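Local coordinates for transthyretin-like protein (Klebsiella pneumoniae subsp. pneumoniae, PDB 3QVA) that probably hydrolyses 5-hydroxyisourate to 2-oxo-4-hydroxy-4-carboxy-5-ureidoimidazoline in purine metabolism, working as a homotetramer, at residues Thr29-Arg34 / Cys64-Thr69. Numbering follows the deposited sequence.
Sequences TVSLSR and CLTAET
Ser31 and Thr66 face each other as an antiparallel hydrogen-bonded pair. Thr66 N reaches Ser31 O at 2.8 Å, and Ser31 N returns a bond to Thr66 O. Ser33 and Cys64 repeat this exchange. Beyond Ala67 the pairing runs on for one more bond: Glu68 N meets Thr29 O head-on at 2.8 Å, with a C=O...N angle of 173°. CB and CG of Glu68 rest against the same oxygen.

On the buried face, CD2 of Leu65 lies across from two side chains, 3.8 Å from Val30 CG1 and 4.1 Å from Leu32 CB. Val30 carries CG1 anti to its own N (chi1 -171°), which brings that methyl to Leu65. Its CG2 turns to Ala67 CB instead.

The other face is polar and bound to water. One water donates to both Ser31 O and Cys64 O and is 2.9 Å from Thr66 OG1. A second accepts from Ser31 OG at 2.7 Å and donates to Thr66 O and Glu68 OE2. Glu68 OE1 forms a salt bridge with Arg84.

Strands 37-43 and 82-90 flank the pair. Phe53, Leu12 and Ile16 pack on the apolar face. The contact is thus the central strand pair of a four-stranded antiparallel sheet, whose buried face packs against the second sheet in the beta sandwich of the transthyretin fold.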
ATOM      1  N   THR A  29     -19.219   7.032  -3.137  1.00 14.69           N
ATOM      2  CA  THR A  29     -20.285   6.174  -2.633  1.00 15.51           C
ATOM      3  C   THR A  29     -19.690   4.870  -2.128  1.00 15.17           C
ATOM      4  O   THR A  29     -18.863   4.263  -2.805  1.00 14.68           O
ATOM      5  CB  THR A  29     -21.358   5.898  -3.717  1.00 15.78           C
ATOM      6  OG1 THR A  29     -22.072   7.115  -3.975  1.00 17.62           O
ATOM      7  CG2 THR A  29     -22.352   4.848  -3.245  1.00 18.09           C
ATOM      8  N   VAL A  30     -20.102   4.466  -0.928  1.00 14.86           N
ATOM      9  CA  VAL A  30     -19.640   3.229  -0.299  1.00 14.79           C
ATOM     10  C   VAL A  30     -20.829   2.443   0.250  1.00 15.32           C
ATOM     11  O   VAL A  30     -21.610   2.964   1.058  1.00 15.33           O
ATOM     12  CB  VAL A  30     -18.638   3.495   0.860  1.00 14.53           C
ATOM     13  CG1 VAL A  30     -18.024   2.184   1.343  1.00 14.43           C
ATOM     14  CG2 VAL A  30     -17.544   4.472   0.438  1.00 14.01           C
ATOM     15  N   SER A  31     -20.954   1.187  -0.175  1.00 15.87           N
ATOM     16  CA  SER A  31     -22.047   0.332   0.278  1.00 16.53           C
ATOM     17  C   SER A  31     -21.576  -0.788   1.196  1.00 16.97           C
ATOM     18  O   SER A  31     -20.456  -1.287   1.070  1.00 16.47           O
ATOM     19  CB  SER A  31     -22.816  -0.250  -0.914  1.00 16.53           C
ATOM     20  OG  SER A  31     -22.015  -1.159  -1.654  1.00 18.08           O
ATOM     21  N   LEU A  32     -22.446  -1.171   2.127  1.00 17.43           N
ATOM     22  CA  LEU A  32     -22.193  -2.308   2.997  1.00 18.52           C
ATOM     23  C   LEU A  32     -23.234  -3.378   2.711  1.00 19.19           C
ATOM     24  O   LEU A  32     -24.429  -3.086   2.655  1.00 18.85           O
ATOM     25  CB  LEU A  32     -22.265  -1.906   4.475  1.00 18.37           C
ATOM     26  CG  LEU A  32     -22.111  -3.039   5.498  1.00 18.79           C
ATOM     27  CD1 LEU A  32     -20.712  -3.645   5.440  1.00 19.42           C
ATOM     28  CD2 LEU A  32     -22.427  -2.541   6.909  1.00 18.68           C
ATOM     29  N   SER A  33     -22.774  -4.608   2.523  1.00 20.37           N
ATOM     30  CA  SER A  33     -23.686  -5.725   2.338  1.00 22.25           C
ATOM     31  C   SER A  33     -23.299  -6.928   3.190  1.00 23.39           C
ATOM     32  O   SER A  33     -22.154  -7.054   3.638  1.00 23.25           O
ATOM     33  CB  SER A  33     -23.792  -6.110   0.859  1.00 22.16           C
ATOM     34  OG  SER A  33     -22.581  -6.663   0.389  1.00 23.68           O
ATOM     35  N   ARG A  34     -24.277  -7.800   3.415  1.00 24.85           N
ATOM     36  CA  ARG A  34     -24.066  -9.050   4.118  1.00 26.74           C
ATOM     37  C   ARG A  34     -24.930 -10.102   3.443  1.00 27.61           C
ATOM     38  O   ARG A  34     -26.147  -9.920   3.319  1.00 27.88           O
ATOM     39  CB  ARG A  34     -24.445  -8.918   5.595  1.00 26.95           C
ATOM     40  CG  ARG A  34     -24.145 -10.162   6.419  1.00 28.78           C
ATOM     41  CD  ARG A  34     -25.184 -10.412   7.505  1.00 31.33           C
ATOM     42  NE  ARG A  34     -25.167  -9.399   8.559  1.00 33.03           N
ATOM     43  CZ  ARG A  34     -26.158  -8.548   8.808  1.00 33.38           C
ATOM     44  NH1 ARG A  34     -27.270  -8.573   8.083  1.00 34.54           N
ATOM     45  NH2 ARG A  34     -26.039  -7.668   9.791  1.00 34.15           N
ATOM     46  N   CYS A  64     -19.215  -7.127   3.293  1.00 21.81           N
ATOM     47  CA  CYS A  64     -18.567  -6.626   2.107  1.00 21.04           C
ATOM     48  C   CYS A  64     -18.770  -5.117   2.066  1.00 19.53           C
ATOM     49  O   CYS A  64     -19.911  -4.650   2.029  1.00 18.66           O
ATOM     50  CB  CYS A  64     -19.192  -7.291   0.885  1.00 21.52           C
ATOM     51  SG  CYS A  64     -18.488  -6.798  -0.663  1.00 25.89           S
ATOM     52  N   LEU A  65     -17.670  -4.363   2.113  1.00 17.71           N
ATOM     53  CA  LEU A  65     -17.708  -2.910   1.920  1.00 16.68           C
ATOM     54  C   LEU A  65     -17.223  -2.596   0.524  1.00 15.83           C
ATOM     55  O   LEU A  65     -16.130  -2.997   0.159  1.00 15.23           O
ATOM     56  CB  LEU A  65     -16.780  -2.192   2.900  1.00 16.86           C
ATOM     57  CG  LEU A  65     -17.228  -1.453   4.154  1.00 18.26           C
ATOM     58  CD1 LEU A  65     -16.031  -0.645   4.658  1.00 17.57           C
ATOM     59  CD2 LEU A  65     -18.426  -0.536   3.923  1.00 16.74           C
ATOM     60  N   THR A  66     -18.020  -1.868  -0.252  1.00 14.63           N
ATOM     61  CA  THR A  66     -17.652  -1.584  -1.631  1.00 14.13           C
ATOM     62  C   THR A  66     -17.628  -0.091  -1.910  1.00 13.57           C
ATOM     63  O   THR A  66     -18.662   0.578  -1.823  1.00 13.62           O
ATOM     64  CB  THR A  66     -18.616  -2.274  -2.618  1.00 13.99           C
ATOM     65  OG1 THR A  66     -18.649  -3.682  -2.341  1.00 14.60           O
ATOM     66  CG2 THR A  66     -18.168  -2.044  -4.066  1.00 14.88           C
ATOM     67  N   ALA A  67     -16.450   0.416  -2.265  1.00 12.67           N
ATOM     68  CA  ALA A  67     -16.295   1.828  -2.609  1.00 12.11           C
ATOM     69  C   ALA A  67     -16.333   1.983  -4.118  1.00 11.83           C
ATOM     70  O   ALA A  67     -15.625   1.285  -4.841  1.00 11.44           O
ATOM     71  CB  ALA A  67     -14.990   2.388  -2.038  1.00 11.98           C
ATOM     72  N   GLU A  68     -17.177   2.890  -4.600  1.00 11.96           N
ATOM     73  CA  GLU A  68     -17.340   3.071  -6.030  1.00 12.23           C
ATOM     74  C   GLU A  68     -16.262   4.016  -6.553  1.00 12.11           C
ATOM     75  O   GLU A  68     -16.523   5.157  -6.931  1.00 12.40           O
ATOM     76  CB  GLU A  68     -18.756   3.567  -6.340  1.00 12.60           C
ATOM     77  CG  GLU A  68     -19.825   2.530  -5.988  1.00 14.60           C
ATOM     78  CD  GLU A  68     -19.772   1.313  -6.894  1.00 17.64           C
ATOM     79  OE1 GLU A  68     -19.507   1.488  -8.097  1.00 19.60           O
ATOM     80  OE2 GLU A  68     -19.996   0.180  -6.405  1.00 19.58           O
ATOM     81  N   THR A  69     -15.034   3.517  -6.567  1.00 11.90           N
ATOM     82  CA  THR A  69     -13.870   4.340  -6.864  1.00 12.15           C
ATOM     83  C   THR A  69     -13.758   4.698  -8.347  1.00 12.34           C
ATOM     84  O   THR A  69     -13.401   5.836  -8.695  1.00 12.36           O
ATOM     85  CB  THR A  69     -12.580   3.653  -6.391  1.00 11.95           C
ATOM     86  OG1 THR A  69     -12.496   2.349  -6.977  1.00 12.60           O
ATOM     87  CG2 THR A  69     -12.588   3.514  -4.868  1.00 12.71           C
TER
HETATM   88  O   HOH W   1     -18.480   6.966  -6.078  1.00 15.90           O
HETATM   89  O   HOH W   2     -20.840  -3.781  -0.484  1.00 20.70           O
HETATM   90  O   HOH W   3     -21.179   0.191  -3.838  1.00 24.05           O